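Local coordinates for protein imidazolonepropionase (Unidentified, PDB 2Q09) that catalyses the hydrolytic opening of imidazolone-5-propanoate to N-formimidoyl-L-glutamate, the third step of histidine degradation, as a metal-dependent amidohydrolase, at residues 4-14 with 26-36. Numbering follows the deposited sequence.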
loop_
_atom_site.group_PDB
_atom_site.type_symbol
_atom_site.label_atom_id
_atom_site.label_comp_id
_atom_site.label_asym_id
_atom_site.label_seq_id
_atom_site.Cartn_x
_atom_site.Cartn_y
_atom_site.Cartn_z
ATOM N N ASN A 4 -19.269 -28.154 2.632
ATOM C CA ASN A 4 -19.458 -28.312 1.156
ATOM C C ASN A 4 -18.605 -27.315 0.368
ATOM O O ASN A 4 -19.109 -26.340 -0.184
ATOM C CB ASN A 4 -20.943 -28.144 0.803
ATOM C CG ASN A 4 -21.616 -27.041 1.607
ATOM O OD1 ASN A 4 -21.165 -25.899 1.619
ATOM N ND2 ASN A 4 -22.705 -27.378 2.279
ATOM N N CYS A 5 -17.302 -27.584 0.315
ATOM C CA CYS A 5 -16.350 -26.735 -0.395
ATOM C C CYS A 5 -15.254 -27.548 -1.092
ATOM O O CYS A 5 -14.890 -28.632 -0.636
ATOM C CB CYS A 5 -15.731 -25.736 0.583
ATOM S SG CYS A 5 -15.603 -26.352 2.272
ATOM N N GLU A 6 -14.733 -27.017 -2.195
ATOM C CA GLU A 6 -13.710 -27.706 -2.981
ATOM C C GLU A 6 -12.362 -27.976 -2.324
ATOM O O GLU A 6 -11.778 -29.041 -2.530
ATOM C CB GLU A 6 -13.468 -26.967 -4.304
ATOM C CG GLU A 6 -13.388 -25.447 -4.199
ATOM C CD GLU A 6 -14.724 -24.781 -4.444
ATOM O OE1 GLU A 6 -15.714 -25.196 -3.818
ATOM O OE2 GLU A 6 -14.785 -23.841 -5.258
ATOM N N ARG A 7 -11.865 -27.028 -1.537
ATOM C CA ARG A 7 -10.564 -27.194 -0.909
ATOM C C ARG A 7 -10.646 -27.007 0.597
ATOM O O ARG A 7 -11.428 -26.201 1.088
ATOM C CB ARG A 7 -9.586 -26.184 -1.522
ATOM C CG ARG A 7 -9.834 -25.939 -3.018
ATOM C CD ARG A 7 -8.779 -25.048 -3.664
ATOM N NE ARG A 7 -8.962 -24.954 -5.110
ATOM C CZ ARG A 7 -9.970 -24.322 -5.706
ATOM N NH1 ARG A 7 -10.893 -23.716 -4.981
ATOM N NH2 ARG A 7 -10.055 -24.307 -7.027
ATOM N N VAL A 8 -9.839 -27.768 1.331
ATOM C CA VAL A 8 -9.836 -27.673 2.786
ATOM C C VAL A 8 -8.436 -27.799 3.375
ATOM O O VAL A 8 -7.660 -28.677 2.996
ATOM C CB VAL A 8 -10.730 -28.763 3.438
ATOM C CG1 VAL A 8 -10.559 -28.737 4.959
ATOM C CG2 VAL A 8 -12.181 -28.534 3.079
ATOM N N TRP A 9 -8.125 -26.891 4.290
ATOM C CA TRP A 9 -6.847 -26.874 4.981
ATOM C C TRP A 9 -7.119 -27.347 6.401
ATOM O O TRP A 9 -7.784 -26.660 7.176
ATOM C CB TRP A 9 -6.266 -25.454 4.995
ATOM C CG TRP A 9 -5.615 -25.086 3.712
ATOM C CD1 TRP A 9 -4.280 -25.117 3.433
ATOM C CD2 TRP A 9 -6.270 -24.707 2.499
ATOM N NE1 TRP A 9 -4.062 -24.788 2.118
ATOM C CE2 TRP A 9 -5.271 -24.534 1.518
ATOM C CE3 TRP A 9 -7.609 -24.506 2.138
ATOM C CZ2 TRP A 9 -5.564 -24.162 0.204
ATOM C CZ3 TRP A 9 -7.900 -24.134 0.827
ATOM C CH2 TRP A 9 -6.884 -23.972 -0.119
ATOM N N LEU A 10 -6.618 -28.529 6.735
ATOM C CA LEU A 10 -6.827 -29.087 8.064
ATOM C C LEU A 10 -5.737 -28.688 9.051
ATOM O O LEU A 10 -4.592 -28.434 8.672
ATOM C CB LEU A 10 -6.895 -30.615 7.992
ATOM C CG LEU A 10 -8.071 -31.247 7.242
ATOM C CD1 LEU A 10 -7.843 -32.744 7.112
ATOM C CD2 LEU A 10 -9.372 -30.961 7.982
ATOM N N ASN A 11 -6.115 -28.654 10.323
ATOM C CA ASN A 11 -5.212 -28.322 11.409
ATOM C C ASN A 11 -4.402 -27.042 11.236
ATOM O O ASN A 11 -3.175 -27.070 11.283
ATOM C CB ASN A 11 -4.265 -29.497 11.672
ATOM C CG ASN A 11 -5.011 -30.758 12.071
ATOM O OD1 ASN A 11 -5.820 -30.744 12.996
ATOM N ND2 ASN A 11 -4.743 -31.857 11.375
ATOM N N VAL A 12 -5.088 -25.928 11.029
ATOM C CA VAL A 12 -4.408 -24.646 10.915
ATOM C C VAL A 12 -4.665 -23.880 12.210
ATOM O O VAL A 12 -5.759 -23.956 12.769
ATOM C CB VAL A 12 -4.941 -23.796 9.740
ATOM C CG1 VAL A 12 -4.554 -24.432 8.415
ATOM C CG2 VAL A 12 -6.438 -23.631 9.848
ATOM N N THR A 13 -3.649 -23.174 12.701
ATOM C CA THR A 13 -3.785 -22.357 13.905
ATOM C C THR A 13 -4.000 -20.951 13.354
ATOM O O THR A 13 -3.050 -20.233 13.053
ATOM C CB THR A 13 -2.508 -22.390 14.755
ATOM O OG1 THR A 13 -2.204 -23.748 15.099
ATOM C CG2 THR A 13 -2.698 -21.572 16.027
ATOM N N PRO A 14 -5.266 -20.535 13.241
ATOM C CA PRO A 14 -5.655 -19.232 12.711
ATOM C C PRO A 14 -5.473 -17.970 13.536
ATOM O O PRO A 14 -5.955 -17.870 14.660
ATOM C CB PRO A 14 -7.118 -19.449 12.356
ATOM C CG PRO A 14 -7.580 -20.261 13.530
ATOM C CD PRO A 14 -6.455 -21.285 13.688
ATOM N N LEU A 26 -6.183 -14.886 17.531
ATOM C CA LEU A 26 -5.707 -16.266 17.415
ATOM C C LEU A 26 -6.717 -17.230 18.027
ATOM O O LEU A 26 -7.287 -16.947 19.083
ATOM C CB LEU A 26 -4.367 -16.439 18.136
ATOM C CG LEU A 26 -3.059 -16.184 17.384
ATOM C CD1 LEU A 26 -1.909 -16.159 18.371
ATOM C CD2 LEU A 26 -2.843 -17.277 16.331
ATOM N N LEU A 27 -6.921 -18.366 17.366
ATOM C CA LEU A 27 -7.864 -19.380 17.839
ATOM C C LEU A 27 -7.188 -20.745 17.908
ATOM O O LEU A 27 -6.049 -20.914 17.447
ATOM C CB LEU A 27 -9.054 -19.482 16.886
ATOM C CG LEU A 27 -9.786 -18.204 16.461
ATOM C CD1 LEU A 27 -10.801 -18.563 15.388
ATOM C CD2 LEU A 27 -10.481 -17.557 17.653
ATOM N N GLU A 28 -7.900 -21.712 18.483
ATOM C CA GLU A 28 -7.403 -23.077 18.590
ATOM C C GLU A 28 -7.343 -23.609 17.161
ATOM O O GLU A 28 -7.872 -22.989 16.250
ATOM C CB GLU A 28 -8.380 -23.928 19.411
ATOM C CG GLU A 28 -9.780 -24.009 18.796
ATOM C CD GLU A 28 -10.762 -24.774 19.658
ATOM O OE1 GLU A 28 -10.515 -25.963 19.928
ATOM O OE2 GLU A 28 -11.780 -24.182 20.064
ATOM N N PRO A 29 -6.703 -24.765 16.946
ATOM C CA PRO A 29 -6.616 -25.329 15.595
ATOM C C PRO A 29 -7.989 -25.437 14.930
ATOM O O PRO A 29 -8.972 -25.838 15.561
ATOM C CB PRO A 29 -5.977 -26.690 15.839
ATOM C CG PRO A 29 -5.074 -26.420 16.996
ATOM C CD PRO A 29 -5.948 -25.586 17.908
ATOM N N HIS A 30 -8.053 -25.063 13.657
ATOM C CA HIS A 30 -9.295 -25.102 12.895
ATOM C C HIS A 30 -9.101 -25.768 11.544
ATOM O O HIS A 30 -8.001 -26.164 11.173
ATOM C CB HIS A 30 -9.814 -23.684 12.626
ATOM C CG HIS A 30 -10.640 -23.108 13.733
ATOM N ND1 HIS A 30 -10.171 -22.968 15.022
ATOM C CD2 HIS A 30 -11.900 -22.612 13.735
ATOM C CE1 HIS A 30 -11.108 -22.410 15.770
ATOM N NE2 HIS A 30 -12.166 -22.186 15.013
ATOM N N ALA A 31 -10.205 -25.867 10.813
ATOM C CA ALA A 31 -10.222 -26.420 9.470
ATOM C C ALA A 31 -10.736 -25.262 8.628
ATOM O O ALA A 31 -11.760 -24.666 8.958
ATOM C CB ALA A 31 -11.183 -27.601 9.387
ATOM N N LEU A 32 -10.022 -24.922 7.563
ATOM C CA LEU A 32 -10.443 -23.818 6.707
ATOM C C LEU A 32 -10.816 -24.339 5.324
ATOM O O LEU A 32 -9.983 -24.907 4.619
ATOM C CB LEU A 32 -9.320 -22.776 6.603
ATOM C CG LEU A 32 -9.650 -21.433 5.938
ATOM C CD1 LEU A 32 -8.491 -20.470 6.138
ATOM C CD2 LEU A 32 -9.927 -21.635 4.454
ATOM N N GLY A 33 -12.076 -24.145 4.946
ATOM C CA GLY A 33 -12.545 -24.605 3.650
ATOM C C GLY A 33 -12.892 -23.434 2.754
ATOM O O GLY A 33 -13.407 -22.419 3.218
ATOM N N VAL A 34 -12.603 -23.557 1.466
ATOM C CA VAL A 34 -12.903 -22.469 0.556
ATOM C C VAL A 34 -13.895 -22.889 -0.517
ATOM O O VAL A 34 -13.940 -24.048 -0.928
ATOM C CB VAL A 34 -11.614 -21.931 -0.120
ATOM C CG1 VAL A 34 -10.584 -21.571 0.943
ATOM C CG2 VAL A 34 -11.053 -22.950 -1.090
ATOM N N HIS A 35 -14.707 -21.937 -0.955
ATOM C CA HIS A 35 -15.674 -22.201 -2.002
ATOM C C HIS A 35 -15.774 -20.983 -2.897
ATOM O O HIS A 35 -16.078 -19.884 -2.436
ATOM C CB HIS A 35 -17.047 -22.532 -1.421
ATOM C CG HIS A 35 -18.013 -23.026 -2.446
ATOM N ND1 HIS A 35 -17.783 -24.166 -3.190
ATOM C CD2 HIS A 35 -19.189 -22.519 -2.887
ATOM C CE1 HIS A 35 -18.772 -24.334 -4.049
ATOM N NE2 HIS A 35 -19.640 -23.351 -3.887
ATOM N N GLU A 36 -15.506 -21.188 -4.178
ATOM C CA GLU A 36 -15.564 -20.115 -5.154
ATOM C C GLU A 36 -14.790 -18.877 -4.707
ATOM O O GLU A 36 -15.339 -17.777 -4.613
ATOM C CB GLU A 36 -17.027 -19.781 -5.460
ATOM C CG GLU A 36 -17.670 -20.781 -6.416
ATOM C CD GLU A 36 -19.178 -20.673 -6.485
ATOM O OE1 GLU A 36 -19.692 -19.544 -6.593
ATOM O OE2 GLU A 36 -19.852 -21.721 -6.445
#
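An antiparallel beta pairing of strands 7-10 and 30-35, followed by a G1 beta bulge at Asn11 and Val12, belongs to the small beta-sheet domain that many amidohydrolases carry beside the TIM barrel. Trp9 and Leu32 form a hydrogen-bonded pair, with Trp9 N to Leu32 O at 2.7 Å and Leu32 N to Trp9 O returning the bond; Arg7 O accepts Val34 N. At the bulge Asn11 and Val12 both face His30: Asn11 takes a positive phi of 51°, and Val12 resumes the pairing, its O receiving His30 N at 2.7 Å. The chain turns a corner there and passes to strand 12-14, which pairs with strand 63-73. Arg7, Trp9, Leu32 and Val34 share one sheet face. Val34 sets its two methyls against Arg7 and Trp9: CG1 lies 3.7 Å from Trp9 CZ3, obliquely to the indole, while CG2 rests 3.6 Å from Arg7 CB and reaches the guanidinium at its edge. Phe375 meets the Trp9 ring edge-to-face. Beyond the bulge, Pro14 CG packs 3.7 Å from Leu27 CB, and Pro14 O accepts Leu27 N. The His30 imidazole is tied back within its own segment, ND1 donating to Glu28 O. At the other end, Glu6 bends at chi2 (-93°) and brings its carboxylate to segment 26-36. OE1 meets His35 ND1 at the ring edge as a hydrogen bond modelled at 2.4 Å, a doubtfully short length, with carboxylate and imidazole planes nearly perpendicular; OE2 takes Glu36 N at 3.0 Å from above the carboxylate plane. One carboxylate thus faces both a side chain and the next backbone amide, which would limit its rotation, while main-chain bonds hold the strands on both sides of the bulge.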